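TetR-like transcriptional regulator (Rhodococcus, PDB 3F1B) probably binds cis-regulatory DNA as a TetR-family transcription factor, using an N-terminal helix-turn-helix domain in each chain of a dimer. Local coordinates at residues Leu20-Ser28 and Met37-Glu45. Sequence-based numbering, arbitrary orientation.
Sequences LDAAVDVFS and MDAIAAKAE. With SO4 (sulfate ion), chain C.
An apolar knob-into-hole contact, with Ile40 set among Ala22, Ala23, Val26 and Phe27, joins helix 12-30 to helix 37-43, the first helix of the predicted helix-turn-helix in this TetR-type DNA-binding domain. It illustrates how alanines, here Ala22 against Ala44 and Ala23 against Ile40, let helices draw close: the segment axes cross at 132° and approach to 8.4 Å. With chi1 at -66°, CG1 of Ile40 lies beside its own backbone N and reaches CB of Val26 at 3.8 Å, while CD1 continues to CZ of Phe27 at 4.1 Å, obliquely to the ring. The other branch, CG2, rests on the backbone of Ala23. Shortening Ile40 to an alanine removes both branches, which would probably open a gap between the helices and leave the Phe27 ring less firmly held. Leu51 and Leu61 also touch Ile40, from helices 48-54 and 58-77. At the solvent-facing border Lys43 lays its CG on CG2 of Val26, yet its NZ stays beyond salt-bridge range of Asp25. A sulfate, probably from the crystallisation liquor, accepts hydrogen bonds from N of Met37 and of Asp38. Where helix 37-43 ends in a Schellman motif at Glu45, CB of Ala22 packs 3.7 Å from CB of Ala44.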
loop_
_atom_site.group_PDB
_atom_site.type_symbol
_atom_site.label_atom_id
_atom_site.label_comp_id
_atom_site.label_asym_id
_atom_site.label_seq_id
_atom_site.Cartn_x
_atom_site.Cartn_y
_atom_site.Cartn_z
ATOM N N LEU A 20 10.240 -11.804 -18.927
ATOM C CA LEU A 20 9.356 -11.037 -18.088
ATOM C C LEU A 20 8.656 -11.913 -17.032
ATOM O O LEU A 20 8.486 -11.495 -15.874
ATOM C CB LEU A 20 8.386 -10.207 -18.952
ATOM C CG LEU A 20 9.030 -9.035 -19.754
ATOM C CD1 LEU A 20 8.100 -8.488 -20.813
ATOM C CD2 LEU A 20 9.533 -7.868 -18.926
ATOM N N ASP A 21 8.313 -13.145 -17.405
ATOM C CA ASP A 21 7.741 -14.100 -16.450
ATOM C C ASP A 21 8.703 -14.415 -15.320
ATOM O O ASP A 21 8.314 -14.596 -14.162
ATOM C CB ASP A 21 7.410 -15.417 -17.155
ATOM C CG ASP A 21 6.230 -15.303 -18.071
ATOM O OD1 ASP A 21 5.925 -16.272 -18.774
ATOM O OD2 ASP A 21 5.590 -14.236 -18.099
ATOM N N ALA A 22 9.970 -14.529 -15.674
ATOM C CA ALA A 22 11.006 -14.868 -14.709
ATOM C C ALA A 22 11.343 -13.673 -13.805
ATOM O O ALA A 22 11.731 -13.851 -12.655
ATOM C CB ALA A 22 12.244 -15.316 -15.450
ATOM N N ALA A 23 11.221 -12.463 -14.358
ATOM C CA ALA A 23 11.507 -11.227 -13.639
ATOM C C ALA A 23 10.408 -11.041 -12.637
ATOM O O ALA A 23 10.667 -10.591 -11.514
ATOM C CB ALA A 23 11.530 -10.049 -14.584
ATOM N N VAL A 24 9.188 -11.371 -13.049
ATOM C CA VAL A 24 8.047 -11.219 -12.186
ATOM C C VAL A 24 8.255 -12.077 -10.927
ATOM O O VAL A 24 8.208 -11.558 -9.790
ATOM C CB VAL A 24 6.713 -11.490 -12.923
ATOM C CG1 VAL A 24 5.561 -11.559 -11.958
ATOM C CG2 VAL A 24 6.413 -10.353 -13.820
ATOM N N ASP A 25 8.505 -13.363 -11.140
ATOM C CA ASP A 25 8.943 -14.291 -10.085
ATOM C C ASP A 25 9.905 -13.642 -9.109
ATOM O O ASP A 25 9.561 -13.356 -7.949
ATOM C CB ASP A 25 9.657 -15.495 -10.709
ATOM C CG ASP A 25 8.743 -16.337 -11.581
ATOM O OD1 ASP A 25 9.172 -17.447 -11.973
ATOM O OD2 ASP A 25 7.600 -15.904 -11.887
ATOM N N VAL A 26 11.100 -13.373 -9.606
ATOM C CA VAL A 26 12.153 -12.884 -8.761
ATOM C C VAL A 26 11.766 -11.570 -8.080
ATOM O O VAL A 26 12.080 -11.370 -6.903
ATOM C CB VAL A 26 13.506 -12.777 -9.520
ATOM C CG1 VAL A 26 14.640 -12.645 -8.523
ATOM C CG2 VAL A 26 13.731 -14.000 -10.412
ATOM N N PHE A 27 11.083 -10.671 -8.782
ATOM C CA PHE A 27 10.713 -9.417 -8.144
ATOM C C PHE A 27 9.671 -9.630 -7.030
ATOM O O PHE A 27 9.747 -9.000 -5.965
ATOM C CB PHE A 27 10.181 -8.418 -9.151
ATOM C CG PHE A 27 11.232 -7.704 -9.923
ATOM C CD1 PHE A 27 12.294 -7.072 -9.270
ATOM C CD2 PHE A 27 11.128 -7.613 -11.338
ATOM C CE1 PHE A 27 13.281 -6.394 -10.012
ATOM C CE2 PHE A 27 12.070 -6.946 -12.089
ATOM C CZ PHE A 27 13.175 -6.325 -11.420
ATOM N N SER A 28 8.689 -10.502 -7.282
ATOM C CA SER A 28 7.655 -10.788 -6.277
ATOM C C SER A 28 8.221 -11.659 -5.155
ATOM O O SER A 28 7.916 -11.446 -3.993
ATOM C CB SER A 28 6.387 -11.409 -6.886
ATOM O OG SER A 28 6.619 -12.742 -7.300
HETATM N N MSE A 37 19.996 -9.206 -11.352
HETATM C CA MSE A 37 19.980 -9.627 -12.758
HETATM C C MSE A 37 20.446 -11.079 -12.859
HETATM O O MSE A 37 19.947 -11.850 -13.671
HETATM C CB MSE A 37 20.820 -8.672 -13.599
HETATM C CG MSE A 37 20.191 -7.295 -13.693
HETATM SE SE MSE A 37 18.478 -7.377 -14.614
HETATM C CE MSE A 37 19.149 -6.868 -16.354
ATOM N N ASP A 38 21.365 -11.432 -11.977
ATOM C CA ASP A 38 21.822 -12.781 -11.773
ATOM C C ASP A 38 20.665 -13.748 -11.636
ATOM O O ASP A 38 20.520 -14.690 -12.411
ATOM C CB ASP A 38 22.599 -12.843 -10.459
ATOM C CG ASP A 38 24.110 -12.798 -10.645
ATOM O OD1 ASP A 38 24.627 -13.062 -11.765
ATOM O OD2 ASP A 38 24.794 -12.520 -9.630
ATOM N N ALA A 39 19.862 -13.526 -10.609
ATOM C CA ALA A 39 18.797 -14.436 -10.257
ATOM C C ALA A 39 17.728 -14.480 -11.350
ATOM O O ALA A 39 17.252 -15.561 -11.710
ATOM C CB ALA A 39 18.214 -14.039 -8.929
ATOM N N ILE A 40 17.369 -13.324 -11.907
ATOM C CA ILE A 40 16.435 -13.306 -13.047
ATOM C C ILE A 40 16.954 -14.140 -14.225
ATOM O O ILE A 40 16.206 -14.968 -14.744
ATOM C CB ILE A 40 16.064 -11.887 -13.542
ATOM C CG1 ILE A 40 15.261 -11.120 -12.483
ATOM C CG2 ILE A 40 15.249 -11.982 -14.816
ATOM C CD1 ILE A 40 15.263 -9.588 -12.696
ATOM N N ALA A 41 18.213 -13.900 -14.652
ATOM C CA ALA A 41 18.866 -14.667 -15.777
ATOM C C ALA A 41 18.820 -16.180 -15.576
ATOM O O ALA A 41 18.454 -16.905 -16.500
ATOM C CB ALA A 41 20.304 -14.219 -16.024
ATOM N N ALA A 42 19.176 -16.653 -14.379
ATOM C CA ALA A 42 18.997 -18.089 -14.039
ATOM C C ALA A 42 17.546 -18.584 -14.205
ATOM O O ALA A 42 17.331 -19.646 -14.811
ATOM C CB ALA A 42 19.505 -18.397 -12.639
ATOM N N LYS A 43 16.580 -17.811 -13.688
ATOM C CA LYS A 43 15.135 -18.154 -13.753
ATOM C C LYS A 43 14.592 -18.282 -15.176
ATOM O O LYS A 43 13.814 -19.185 -15.498
ATOM C CB LYS A 43 14.288 -17.135 -12.969
ATOM C CG LYS A 43 14.161 -17.448 -11.480
ATOM C CD LYS A 43 12.905 -18.294 -11.126
ATOM C CE LYS A 43 13.138 -19.107 -9.854
ATOM N NZ LYS A 43 11.865 -19.430 -9.150
ATOM N N ALA A 44 14.997 -17.352 -16.021
ATOM C CA ALA A 44 14.659 -17.398 -17.435
ATOM C C ALA A 44 15.530 -18.423 -18.166
ATOM O O ALA A 44 15.362 -18.649 -19.363
ATOM C CB ALA A 44 14.824 -16.000 -18.045
ATOM N N GLU A 45 16.459 -19.023 -17.438
ATOM C CA GLU A 45 17.424 -19.971 -18.014
ATOM C C GLU A 45 18.078 -19.444 -19.305
ATOM O O GLU A 45 18.298 -20.182 -20.283
ATOM C CB GLU A 45 16.781 -21.337 -18.249
ATOM C CG GLU A 45 15.797 -21.749 -17.166
ATOM C CD GLU A 45 15.450 -23.228 -17.214
ATOM O OE1 GLU A 45 16.375 -24.052 -17.076
ATOM O OE2 GLU A 45 14.248 -23.561 -17.370
HETATM S S SO4 C . 23.136 -8.033 -10.614
HETATM O O1 SO4 C . 22.893 -9.471 -10.637
HETATM O O2 SO4 C . 23.901 -7.740 -11.833
HETATM O O3 SO4 C . 21.875 -7.285 -10.580
HETATM O O4 SO4 C . 23.921 -7.669 -9.439
#